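Local coordinates for protein-arginine-phosphatase (Bacillus subtilis subsp. subtilis, PDB 4KK3) that removes phosphate from phosphoarginine residues in many proteins, countering the arginine kinase McsB and restoring DNA binding by the repressor CtsR, at residues A[118-121]-A[126-129]; A[104-109]-A[131-136]; A[3-8]-A[19-24]. All coordinates share one frame; numbering follows the deposited sequence.

Contact 1: residues A[118-121]-A[126-129]; sequences DPFG and IYKQ
P119 sets CB over the face of the Y127 ring in a CH-pi contact. Its CB stands 4.0 Å from the centroid of the Y127 ring, only 4° off the normal. P119 CG lies over the same face, 4.0 Å from Y127 CE2. Y127 is turned for this by chi1 -84°, which sets CG anti to the carbonyl carbon and brings the ring to residues 118-121.

Other direct contacts surround this one. I126 CG2 meets P119 CB at 3.9 Å, while the rest of the isoleucine leads away. P119 O lies 3.3 Å from Y127 CE1. Farther out, Y127 OH sits 3.5 Å from F120 CA.

The polar links are indirect or local. A water bridges the segments, accepting from G121 N at 2.9 Å and lying 2.6 Å from Y127 OH. Within the loop, D118 OD1 takes F120 N-H at 3.0 Å, nearly straight (164°), from above the carboxylate plane. This is an Asx turn, and D118 is the catalytic proton donor and acceptor.

Y127, on the first turns of helix 124-145, also touches C12 of the substrate-binding loop and M16 of helix 13-28. It makes an edge-to-face pair with H50 of helix 49-56.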
ATOM      1  N   ASP A 118       3.202   1.781  11.681  1.00 22.92           N
ATOM      2  CA  ASP A 118       3.135   3.189  11.267  1.00 21.57           C
ATOM      3  C   ASP A 118       4.444   3.928  11.584  1.00 20.13           C
ATOM      4  O   ASP A 118       4.865   3.993  12.739  1.00 21.64           O
ATOM      5  CB  ASP A 118       1.972   3.878  11.995  1.00 20.67           C
ATOM      6  CG  ASP A 118       1.517   5.153  11.314  1.00 24.16           C
ATOM      7  OD1 ASP A 118       2.265   5.693  10.470  1.00 23.10           O
ATOM      8  OD2 ASP A 118       0.402   5.625  11.620  1.00 28.13           O
ATOM      9  N   PRO A 119       5.106   4.483  10.554  1.00 18.38           N
ATOM     10  CA  PRO A 119       6.322   5.259  10.808  1.00 20.21           C
ATOM     11  C   PRO A 119       6.041   6.704  11.172  1.00 23.88           C
ATOM     12  O   PRO A 119       6.994   7.405  11.507  1.00 27.04           O
ATOM     13  CB  PRO A 119       7.034   5.225   9.452  1.00 17.86           C
ATOM     14  CG  PRO A 119       5.909   5.227   8.484  1.00 17.05           C
ATOM     15  CD  PRO A 119       4.826   4.354   9.120  1.00 15.26           C
ATOM     16  N   PHE A 120       4.786   7.150  11.105  1.00 21.80           N
ATOM     17  CA  PHE A 120       4.488   8.569  11.292  1.00 23.57           C
ATOM     18  C   PHE A 120       5.021   9.098  12.623  1.00 33.62           C
ATOM     19  O   PHE A 120       4.908   8.436  13.652  1.00 35.65           O
ATOM     20  CB  PHE A 120       2.987   8.860  11.176  1.00 28.31           C
ATOM     21  CG  PHE A 120       2.654  10.319  11.304  1.00 24.19           C
ATOM     22  CD1 PHE A 120       2.289  10.860  12.529  1.00 25.00           C
ATOM     23  CD2 PHE A 120       2.735  11.157  10.206  1.00 30.23           C
ATOM     24  CE1 PHE A 120       2.009  12.213  12.649  1.00 29.49           C
ATOM     25  CE2 PHE A 120       2.455  12.512  10.318  1.00 33.06           C
ATOM     26  CZ  PHE A 120       2.083  13.037  11.546  1.00 30.40           C
ATOM     27  N   GLY A 121       5.616  10.287  12.584  1.00 32.97           N
ATOM     28  CA  GLY A 121       6.195  10.886  13.771  1.00 36.57           C
ATOM     29  C   GLY A 121       7.607  10.401  14.045  1.00 39.89           C
ATOM     30  O   GLY A 121       8.279  10.915  14.939  1.00 40.80           O
ATOM     31  N   ILE A 126      13.569   5.777  10.731  1.00 25.26           N
ATOM     32  CA  ILE A 126      12.375   4.936  10.878  1.00 25.34           C
ATOM     33  C   ILE A 126      11.691   4.750   9.521  1.00 24.51           C
ATOM     34  O   ILE A 126      11.332   3.631   9.133  1.00 21.64           O
ATOM     35  CB  ILE A 126      11.359   5.542  11.869  1.00 24.40           C
ATOM     36  CG1 ILE A 126      11.920   5.533  13.290  1.00 35.25           C
ATOM     37  CG2 ILE A 126      10.037   4.758  11.849  1.00 23.23           C
ATOM     38  CD1 ILE A 126      12.087   4.141  13.868  1.00 37.96           C
ATOM     39  N   TYR A 127      11.524   5.852   8.795  1.00 23.70           N
ATOM     40  CA  TYR A 127      10.927   5.803   7.461  1.00 19.97           C
ATOM     41  C   TYR A 127      11.732   4.964   6.481  1.00 19.94           C
ATOM     42  O   TYR A 127      11.161   4.245   5.668  1.00 21.52           O
ATOM     43  CB  TYR A 127      10.759   7.199   6.882  1.00 19.73           C
ATOM     44  CG  TYR A 127       9.507   7.904   7.317  1.00 21.98           C
ATOM     45  CD1 TYR A 127       9.427   8.486   8.569  1.00 23.26           C
ATOM     46  CD2 TYR A 127       8.409   8.006   6.469  1.00 20.33           C
ATOM     47  CE1 TYR A 127       8.290   9.139   8.972  1.00 26.87           C
ATOM     48  CE2 TYR A 127       7.262   8.671   6.867  1.00 23.86           C
ATOM     49  CZ  TYR A 127       7.211   9.229   8.118  1.00 27.55           C
ATOM     50  OH  TYR A 127       6.077   9.890   8.527  1.00 37.65           O
ATOM     51  N   LYS A 128      13.055   5.061   6.540  1.00 22.43           N
ATOM     52  CA  LYS A 128      13.872   4.301   5.605  1.00 21.77           C
ATOM     53  C   LYS A 128      13.758   2.808   5.891  1.00 26.19           C
ATOM     54  O   LYS A 128      13.792   1.996   4.975  1.00 21.49           O
ATOM     55  CB  LYS A 128      15.330   4.774   5.600  1.00 24.06           C
ATOM     56  CG  LYS A 128      15.491   6.169   5.038  1.00 23.55           C
ATOM     57  CD  LYS A 128      16.964   6.564   4.997  1.00 33.79           C
ATOM     58  CE  LYS A 128      17.143   8.040   4.727  1.00 39.65           C
ATOM     59  NZ  LYS A 128      18.573   8.378   4.436  1.00 45.87           N
ATOM     60  N   GLN A 129      13.591   2.456   7.165  1.00 25.70           N
ATOM     61  CA  GLN A 129      13.354   1.068   7.549  1.00 24.04           C
ATOM     62  C   GLN A 129      12.006   0.572   7.022  1.00 20.80           C
ATOM     63  O   GLN A 129      11.901  -0.538   6.513  1.00 24.61           O
ATOM     64  CB  GLN A 129      13.437   0.909   9.070  1.00 24.37           C
ATOM     65  CG  GLN A 129      14.835   1.175   9.635  1.00 38.70           C
ATOM     66  CD  GLN A 129      14.884   1.091  11.151  1.00 47.06           C
ATOM     67  OE1 GLN A 129      14.841   2.110  11.845  1.00 43.81           O
ATOM     68  NE2 GLN A 129      14.976  -0.127  11.673  1.00 51.86           N
TER
HETATM   69  O   HOH W   1       6.326  11.857  10.196  1.00 30.91           O

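Contact 2: residues A[104-109]-A[131-136]; sequences TLKEYV and RDELEE
K106 and E133 form a salt bridge, and L105 and L134 an apolar touch beside it. Together they tie the short helix 105-110, which follows strand 102-104 at one edge of the sheet, to the long helix 124-145. The backbones stay well apart, with the CA atoms of L105 and L134 8.9 Å from each other. The side chains make the contact.

The salt bridge is made by two extended chains that cross at about a right angle. K106 NZ donates to E133 OE2 at 2.7 Å, meeting the oxygen almost end-on. K106 CE follows at 3.2 Å from the same E133 OE2. E133 has CG anti to its own N (chi1 174°) and stays stretched beyond it, which takes the carboxylate across to the lysine. K106 NZ also donates to the backbone carbonyl of D115, so two acceptors share the ammonium. The lysine charge would probably help keep E133 ionised. A methionine in place of K106 would probably leave the E133 carboxylate without its opposite charge and the D115 carbonyl without this donor.

The leucines are both buried. L105 CD2 meets L134 CD2 at 3.7 Å, methyl to methyl.

T104 and E107 form a capping box that starts the short helix. E107 N donates to T104 OG1 at 3.0 Å, and T104 N donates back to E107 OE1 at 3.0 Å.

Around the contact, L105 packs on L81 of strand 79-82, and its backbone bonds to A82. K106 touches L137, one turn farther along helix 124-145 than E133, and both K106 and E133 lie against V116 of the loop between the two helices.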
ATOM      1  N   THR A 104      -3.897  -8.344   4.751  1.00 19.80           N
ATOM      2  CA  THR A 104      -2.710  -7.533   5.019  1.00 19.31           C
ATOM      3  C   THR A 104      -1.641  -7.852   3.994  1.00 15.76           C
ATOM      4  O   THR A 104      -1.629  -8.939   3.412  1.00 16.54           O
ATOM      5  CB  THR A 104      -2.115  -7.719   6.416  1.00 18.82           C
ATOM      6  OG1 THR A 104      -1.564  -9.034   6.530  1.00 21.10           O
ATOM      7  CG2 THR A 104      -3.182  -7.481   7.496  1.00 18.71           C
ATOM      8  N   LEU A 105      -0.749  -6.889   3.765  1.00 12.41           N
ATOM      9  CA  LEU A 105       0.342  -7.092   2.829  1.00 13.21           C
ATOM     10  C   LEU A 105       1.203  -8.287   3.254  1.00 17.16           C
ATOM     11  O   LEU A 105       1.548  -9.143   2.429  1.00 15.60           O
ATOM     12  CB  LEU A 105       1.162  -5.805   2.707  1.00 14.79           C
ATOM     13  CG  LEU A 105       2.375  -5.860   1.784  1.00 14.72           C
ATOM     14  CD1 LEU A 105       2.009  -6.276   0.371  1.00 16.26           C
ATOM     15  CD2 LEU A 105       3.026  -4.487   1.769  1.00 17.88           C
ATOM     16  N   LYS A 106       1.511  -8.381   4.546  1.00 19.60           N
ATOM     17  CA  LYS A 106       2.343  -9.483   5.013  1.00 19.17           C
ATOM     18  C   LYS A 106       1.645 -10.842   4.860  1.00 17.66           C
ATOM     19  O   LYS A 106       2.255 -11.780   4.367  1.00 19.56           O
ATOM     20  CB  LYS A 106       2.871  -9.250   6.428  1.00 19.06           C
ATOM     21  CG  LYS A 106       3.920  -8.127   6.468  1.00 19.24           C
ATOM     22  CD  LYS A 106       4.548  -7.960   7.838  1.00 20.52           C
ATOM     23  CE  LYS A 106       5.670  -6.918   7.772  1.00 21.66           C
ATOM     24  NZ  LYS A 106       6.270  -6.664   9.106  1.00 25.39           N
ATOM     25  N   GLU A 107       0.371 -10.920   5.261  1.00 17.85           N
ATOM     26  CA  GLU A 107      -0.451 -12.127   5.069  1.00 24.83           C
ATOM     27  C   GLU A 107      -0.372 -12.661   3.652  1.00 20.06           C
ATOM     28  O   GLU A 107      -0.075 -13.833   3.407  1.00 23.04           O
ATOM     29  CB  GLU A 107      -1.935 -11.786   5.279  1.00 31.44           C
ATOM     30  CG  GLU A 107      -2.549 -12.126   6.583  1.00 43.63           C
ATOM     31  CD  GLU A 107      -4.059 -11.939   6.540  1.00 37.02           C
ATOM     32  OE1 GLU A 107      -4.555 -11.015   5.836  1.00 22.52           O
ATOM     33  OE2 GLU A 107      -4.750 -12.728   7.201  1.00 42.15           O
ATOM     34  N   TYR A 108      -0.680 -11.781   2.709  1.00 20.30           N
ATOM     35  CA  TYR A 108      -0.841 -12.172   1.324  1.00 23.14           C
ATOM     36  C   TYR A 108       0.475 -12.651   0.733  1.00 23.49           C
ATOM     37  O   TYR A 108       0.527 -13.652   0.019  1.00 24.60           O
ATOM     38  CB  TYR A 108      -1.385 -10.989   0.529  1.00 21.20           C
ATOM     39  CG  TYR A 108      -1.890 -11.369  -0.833  1.00 21.34           C
ATOM     40  CD1 TYR A 108      -1.090 -11.236  -1.957  1.00 24.51           C
ATOM     41  CD2 TYR A 108      -3.169 -11.880  -0.989  1.00 24.41           C
ATOM     42  CE1 TYR A 108      -1.562 -11.591  -3.205  1.00 26.51           C
ATOM     43  CE2 TYR A 108      -3.645 -12.242  -2.220  1.00 26.64           C
ATOM     44  CZ  TYR A 108      -2.841 -12.099  -3.329  1.00 27.60           C
ATOM     45  OH  TYR A 108      -3.343 -12.465  -4.557  1.00 30.31           O
ATOM     46  N   VAL A 109       1.546 -11.934   1.045  1.00 22.79           N
ATOM     47  CA  VAL A 109       2.834 -12.203   0.433  1.00 24.65           C
ATOM     48  C   VAL A 109       3.599 -13.338   1.114  1.00 27.78           C
ATOM     49  O   VAL A 109       4.180 -14.199   0.446  1.00 28.57           O
ATOM     50  CB  VAL A 109       3.685 -10.912   0.414  1.00 20.04           C
ATOM     51  CG1 VAL A 109       5.078 -11.206  -0.100  1.00 24.29           C
ATOM     52  CG2 VAL A 109       2.985  -9.869  -0.433  1.00 21.62           C
ATOM     53  N   ARG A 131      10.474   1.851   4.404  1.00 19.07           N
ATOM     54  CA  ARG A 131      10.700   1.747   2.966  1.00 14.41           C
ATOM     55  C   ARG A 131      11.316   0.391   2.595  1.00 15.61           C
ATOM     56  O   ARG A 131      10.856  -0.274   1.667  1.00 16.75           O
ATOM     57  CB  ARG A 131      11.616   2.882   2.491  1.00 16.05           C
ATOM     58  CG  ARG A 131      11.970   2.783   1.012  1.00 19.61           C
ATOM     59  CD  ARG A 131      13.202   3.638   0.698  1.00 19.07           C
ATOM     60  NE  ARG A 131      14.418   3.058   1.267  1.00 23.84           N
ATOM     61  CZ  ARG A 131      15.526   3.741   1.551  1.00 23.69           C
ATOM     62  NH1 ARG A 131      15.601   5.055   1.345  1.00 21.82           N
ATOM     63  NH2 ARG A 131      16.562   3.104   2.072  1.00 26.39           N
ATOM     64  N   ASP A 132      12.371  -0.003   3.306  1.00 18.66           N
ATOM     65  CA  ASP A 132      13.074  -1.248   3.008  1.00 20.27           C
ATOM     66  C   ASP A 132      12.201  -2.471   3.262  1.00 19.71           C
ATOM     67  O   ASP A 132      12.245  -3.445   2.514  1.00 22.73           O
ATOM     68  CB  ASP A 132      14.366  -1.353   3.818  1.00 25.97           C
ATOM     69  CG  ASP A 132      15.429  -0.364   3.351  1.00 33.27           C
ATOM     70  OD1 ASP A 132      15.249   0.227   2.266  1.00 30.30           O
ATOM     71  OD2 ASP A 132      16.441  -0.181   4.060  1.00 36.48           O
ATOM     72  N   GLU A 133      11.412  -2.399   4.331  1.00 18.84           N
ATOM     73  CA  GLU A 133      10.471  -3.447   4.673  1.00 18.59           C
ATOM     74  C   GLU A 133       9.455  -3.622   3.541  1.00 18.79           C
ATOM     75  O   GLU A 133       9.186  -4.744   3.097  1.00 18.64           O
ATOM     76  CB  GLU A 133       9.771  -3.061   5.984  1.00 19.71           C
ATOM     77  CG  GLU A 133       8.636  -3.966   6.432  1.00 26.91           C
ATOM     78  CD  GLU A 133       7.994  -3.460   7.713  1.00 31.35           C
ATOM     79  OE1 GLU A 133       8.188  -2.274   8.055  1.00 28.78           O
ATOM     80  OE2 GLU A 133       7.300  -4.240   8.382  1.00 34.91           O
ATOM     81  N   LEU A 134       8.900  -2.504   3.086  1.00 16.99           N
ATOM     82  CA  LEU A 134       7.940  -2.485   1.994  1.00 16.87           C
ATOM     83  C   LEU A 134       8.553  -3.005   0.699  1.00 19.55           C
ATOM     84  O   LEU A 134       7.943  -3.807  -0.014  1.00 16.98           O
ATOM     85  CB  LEU A 134       7.412  -1.067   1.769  1.00 15.19           C
ATOM     86  CG  LEU A 134       6.385  -0.634   2.812  1.00 12.41           C
ATOM     87  CD1 LEU A 134       5.956   0.809   2.598  1.00 18.58           C
ATOM     88  CD2 LEU A 134       5.172  -1.588   2.721  1.00 14.34           C
ATOM     89  N   GLU A 135       9.751  -2.527   0.395  1.00 19.59           N
ATOM     90  CA  GLU A 135      10.422  -2.933  -0.840  1.00 19.91           C
ATOM     91  C   GLU A 135      10.523  -4.455  -0.954  1.00 19.04           C
ATOM     92  O   GLU A 135      10.180  -5.034  -1.987  1.00 23.42           O
ATOM     93  CB  GLU A 135      11.804  -2.278  -0.938  1.00 20.44           C
ATOM     94  CG  GLU A 135      12.479  -2.455  -2.294  1.00 31.01           C
ATOM     95  CD  GLU A 135      13.767  -1.659  -2.398  1.00 45.17           C
ATOM     96  OE1 GLU A 135      14.072  -0.896  -1.454  1.00 51.14           O
ATOM     97  OE2 GLU A 135      14.473  -1.792  -3.420  1.00 54.69           O
ATOM     98  N   GLU A 136      10.987  -5.099   0.111  1.00 18.76           N
ATOM     99  CA  GLU A 136      11.170  -6.544   0.115  1.00 21.50           C
ATOM    100  C   GLU A 136       9.847  -7.280  -0.089  1.00 21.54           C
ATOM    101  O   GLU A 136       9.778  -8.266  -0.820  1.00 24.44           O
ATOM    102  CB  GLU A 136      11.841  -6.995   1.416  1.00 28.90           C
ATOM    103  CG  GLU A 136      12.014  -8.497   1.533  1.00 32.80           C
ATOM    104  CD  GLU A 136      12.875  -8.904   2.713  1.00 38.17           C
ATOM    105  OE1 GLU A 136      14.084  -8.590   2.712  1.00 42.06           O
ATOM    106  OE2 GLU A 136      12.340  -9.541   3.638  1.00 38.54           O
TER

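Contact 3: residues A[3-8]-A[19-24]; sequences IIFVCT and ALFKSI. With PO4 (phosphate ion), chain B.
The bound phosphate at the end of strand 2-7 is held by a run of backbone N-H groups in the phosphatase P-loop, whose CX5R signature runs from C7 to R13. T8 N gives a weak bond to phosphate O3, 3.1 Å long and bent to 131°. The backbone nitrogens of G9, T11, C12 and R13 add further bonds. The ion, probably from the crystallisation liquor, occupies the pocket where substrate phosphate is expected to bind. The nucleophile C7 directs SG toward it, with SG 3.4 Å from phosphate O4.

The loop joins strand 2-7 to helix 13-28, the first two elements of a beta-alpha-beta unit completed by strand 33-38. Behind the pocket, F5 and F21 fasten the strand to the helix. Both are buried, and their side chains cross at about a right angle. The rings make an offset edge-to-face pair: the edge of F5 is turned to the face of F21, with the planes at 78° and the centroids 5.8 Å apart. F21 has CG anti to its backbone N (chi1 -168°), which drops its ring from the helix toward the sheet.

V34 of strand 33-38 touches both phenylalanines. Helix 124-145 adds L138 against F5, and L141 and L145 against F21.

The offset leaves F5 also touching the start of the F21 side chain: F5 CZ lies 4.0 Å from F21 CG, and F5 CE2 lies 3.9 Å from F21 CB.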
ATOM      1  N   ILE A   3      -5.088  -2.960  -7.949  1.00 20.78           N
ATOM      2  CA  ILE A   3      -4.593  -3.193  -6.609  1.00 17.41           C
ATOM      3  C   ILE A   3      -4.670  -1.892  -5.832  1.00 19.49           C
ATOM      4  O   ILE A   3      -4.293  -0.838  -6.343  1.00 20.42           O
ATOM      5  CB  ILE A   3      -3.137  -3.664  -6.631  1.00 25.90           C
ATOM      6  CG1 ILE A   3      -2.982  -4.863  -7.564  1.00 35.37           C
ATOM      7  CG2 ILE A   3      -2.665  -4.019  -5.223  1.00 28.08           C
ATOM      8  CD1 ILE A   3      -3.549  -6.108  -7.016  1.00 40.90           C
ATOM      9  N   ILE A   4      -5.183  -1.955  -4.608  1.00 14.86           N
ATOM     10  CA  ILE A   4      -5.145  -0.787  -3.732  1.00 16.51           C
ATOM     11  C   ILE A   4      -4.445  -1.071  -2.394  1.00 16.72           C
ATOM     12  O   ILE A   4      -4.736  -2.048  -1.720  1.00 17.34           O
ATOM     13  CB  ILE A   4      -6.545  -0.156  -3.524  1.00 21.36           C
ATOM     14  CG1 ILE A   4      -6.452   1.105  -2.664  1.00 22.89           C
ATOM     15  CG2 ILE A   4      -7.500  -1.130  -2.886  1.00 27.14           C
ATOM     16  CD1 ILE A   4      -7.660   1.998  -2.788  1.00 28.28           C
ATOM     17  N   PHE A   5      -3.495  -0.210  -2.035  1.00 13.77           N
ATOM     18  CA  PHE A   5      -2.804  -0.296  -0.749  1.00 14.34           C
ATOM     19  C   PHE A   5      -3.499   0.633   0.231  1.00 11.75           C
ATOM     20  O   PHE A   5      -3.828   1.751  -0.120  1.00 14.20           O
ATOM     21  CB  PHE A   5      -1.337   0.137  -0.916  1.00 14.17           C
ATOM     22  CG  PHE A   5      -0.540  -0.796  -1.775  1.00 13.69           C
ATOM     23  CD1 PHE A   5      -0.195  -2.054  -1.307  1.00 15.69           C
ATOM     24  CD2 PHE A   5      -0.138  -0.415  -3.049  1.00 17.80           C
ATOM     25  CE1 PHE A   5       0.528  -2.926  -2.089  1.00 19.71           C
ATOM     26  CE2 PHE A   5       0.589  -1.281  -3.853  1.00 16.44           C
ATOM     27  CZ  PHE A   5       0.940  -2.532  -3.374  1.00 17.34           C
ATOM     28  N   VAL A   6      -3.742   0.171   1.455  1.00 11.12           N
ATOM     29  CA  VAL A   6      -4.487   0.975   2.426  1.00 11.51           C
ATOM     30  C   VAL A   6      -3.736   1.127   3.751  1.00 15.01           C
ATOM     31  O   VAL A   6      -3.224   0.142   4.298  1.00 15.52           O
ATOM     32  CB  VAL A   6      -5.865   0.324   2.733  1.00 13.49           C
ATOM     33  CG1 VAL A   6      -6.569   1.109   3.843  1.00 13.64           C
ATOM     34  CG2 VAL A   6      -6.725   0.281   1.488  1.00 14.75           C
ATOM     35  N   CYS A   7      -3.666   2.354   4.269  1.00 17.44           N
ATOM     36  CA  CYS A   7      -3.119   2.580   5.609  1.00 15.25           C
ATOM     37  C   CYS A   7      -4.055   3.498   6.386  1.00 17.72           C
ATOM     38  O   CYS A   7      -5.243   3.561   6.089  1.00 17.95           O
ATOM     39  CB  CYS A   7      -1.682   3.140   5.561  1.00 18.98           C
ATOM     40  SG  CYS A   7      -1.490   4.709   4.666  1.00 18.41           S
ATOM     41  N   THR A   8      -3.535   4.199   7.384  1.00 16.95           N
ATOM     42  CA  THR A   8      -4.385   5.075   8.178  1.00 18.97           C
ATOM     43  C   THR A   8      -4.535   6.453   7.505  1.00 18.78           C
ATOM     44  O   THR A   8      -5.627   6.859   7.105  1.00 20.83           O
ATOM     45  CB  THR A   8      -3.812   5.246   9.600  1.00 24.57           C
ATOM     46  OG1 THR A   8      -3.692   3.963  10.233  1.00 21.64           O
ATOM     47  CG2 THR A   8      -4.707   6.150  10.435  1.00 23.65           C
ATOM     48  N   ALA A  19       4.099   3.836  -4.745  1.00 15.65           N
ATOM     49  CA  ALA A  19       5.179   4.340  -5.600  1.00 14.06           C
ATOM     50  C   ALA A  19       6.251   3.281  -5.810  1.00 15.47           C
ATOM     51  O   ALA A  19       6.752   3.115  -6.938  1.00 18.75           O
ATOM     52  CB  ALA A  19       5.774   5.602  -5.001  1.00 18.12           C
ATOM     53  N   LEU A  20       6.626   2.583  -4.739  1.00 14.44           N
ATOM     54  CA  LEU A  20       7.584   1.483  -4.842  1.00 16.20           C
ATOM     55  C   LEU A  20       7.060   0.365  -5.760  1.00 18.68           C
ATOM     56  O   LEU A  20       7.788  -0.131  -6.633  1.00 19.94           O
ATOM     57  CB  LEU A  20       7.924   0.907  -3.461  1.00 16.77           C
ATOM     58  CG  LEU A  20       8.737   1.784  -2.502  1.00 18.26           C
ATOM     59  CD1 LEU A  20       8.741   1.180  -1.109  1.00 20.53           C
ATOM     60  CD2 LEU A  20      10.163   1.904  -3.024  1.00 25.02           C
ATOM     61  N   PHE A  21       5.806  -0.040  -5.562  1.00 16.90           N
ATOM     62  CA  PHE A  21       5.250  -1.116  -6.388  1.00 18.72           C
ATOM     63  C   PHE A  21       5.062  -0.746  -7.867  1.00 20.94           C
ATOM     64  O   PHE A  21       5.259  -1.587  -8.754  1.00 22.71           O
ATOM     65  CB  PHE A  21       3.945  -1.652  -5.800  1.00 18.93           C
ATOM     66  CG  PHE A  21       3.485  -2.921  -6.446  1.00 20.54           C
ATOM     67  CD1 PHE A  21       4.236  -4.081  -6.320  1.00 20.33           C
ATOM     68  CD2 PHE A  21       2.310  -2.957  -7.171  1.00 25.73           C
ATOM     69  CE1 PHE A  21       3.816  -5.266  -6.930  1.00 21.55           C
ATOM     70  CE2 PHE A  21       1.887  -4.142  -7.777  1.00 24.40           C
ATOM     71  CZ  PHE A  21       2.646  -5.282  -7.650  1.00 24.62           C
ATOM     72  N   LYS A  22       4.672   0.494  -8.139  1.00 20.22           N
ATOM     73  CA  LYS A  22       4.531   0.933  -9.530  1.00 23.17           C
ATOM     74  C   LYS A  22       5.861   0.799 -10.261  1.00 26.83           C
ATOM     75  O   LYS A  22       5.906   0.356 -11.411  1.00 26.28           O
ATOM     76  CB  LYS A  22       4.035   2.374  -9.605  1.00 24.24           C
ATOM     77  CG  LYS A  22       2.539   2.537  -9.364  1.00 25.69           C
ATOM     78  CD  LYS A  22       2.193   4.008  -9.209  1.00 34.20           C
ATOM     79  CE  LYS A  22       0.699   4.261  -9.279  1.00 41.97           C
ATOM     80  NZ  LYS A  22       0.401   5.707  -9.032  1.00 44.63           N
ATOM     81  N   SER A  23       6.941   1.167  -9.578  1.00 26.76           N
ATOM     82  CA  SER A  23       8.279   1.076 -10.156  1.00 24.48           C
ATOM     83  C   SER A  23       8.683  -0.368 -10.425  1.00 27.13           C
ATOM     84  O   SER A  23       9.141  -0.702 -11.522  1.00 25.62           O
ATOM     85  CB  SER A  23       9.305   1.723  -9.226  1.00 28.81           C
ATOM     86  OG  SER A  23      10.598   1.672  -9.807  1.00 33.70           O
ATOM     87  N   ILE A  24       8.517  -1.208  -9.404  1.00 25.35           N
ATOM     88  CA  ILE A  24       8.816  -2.636  -9.472  1.00 26.13           C
ATOM     89  C   ILE A  24       7.994  -3.311 -10.564  1.00 25.86           C
ATOM     90  O   ILE A  24       8.525  -4.081 -11.373  1.00 29.71           O
ATOM     91  CB  ILE A  24       8.498  -3.318  -8.112  1.00 19.41           C
ATOM     92  CG1 ILE A  24       9.578  -3.010  -7.083  1.00 18.95           C
ATOM     93  CG2 ILE A  24       8.382  -4.825  -8.280  1.00 26.29           C
ATOM     94  CD1 ILE A  24       9.132  -3.296  -5.655  1.00 23.32           C
TER
HETATM   95  P   PO4 B 201       0.258   6.403   7.460  1.00 21.57           P
HETATM   96  O1  PO4 B 201       1.185   5.312   7.016  1.00 19.49           O
HETATM   97  O2  PO4 B 201       0.936   7.198   8.567  1.00 22.18           O
HETATM   98  O3  PO4 B 201      -0.991   5.752   8.078  1.00 19.44           O
HETATM   99  O4  PO4 B 201      -0.176   7.345   6.380  1.00 22.63           O

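Overall arrangement
Contact 3 is the most central, wholly buried and aromatic where strand meets helix. Contacts 1 and 2 are partly buried, and both use helix 124-145. Contact 1 joins the D118 loop to the start of that helix by proline-ring packing and a water. Contact 2, farther along, mixes a leucine pair with an ion pair. Along the chain, contact 1 is nested inside the loop closed by contact 2, and contact 3 precedes both. Contacts 2 and 3 touch: L20 CD1 packs on L134 CB at 3.9 Å. Contacts 1 and 3 do not touch, yet they supply the proton donor/acceptor D118 and the nucleophile C7, and their nearest atoms are about 5 Å apart.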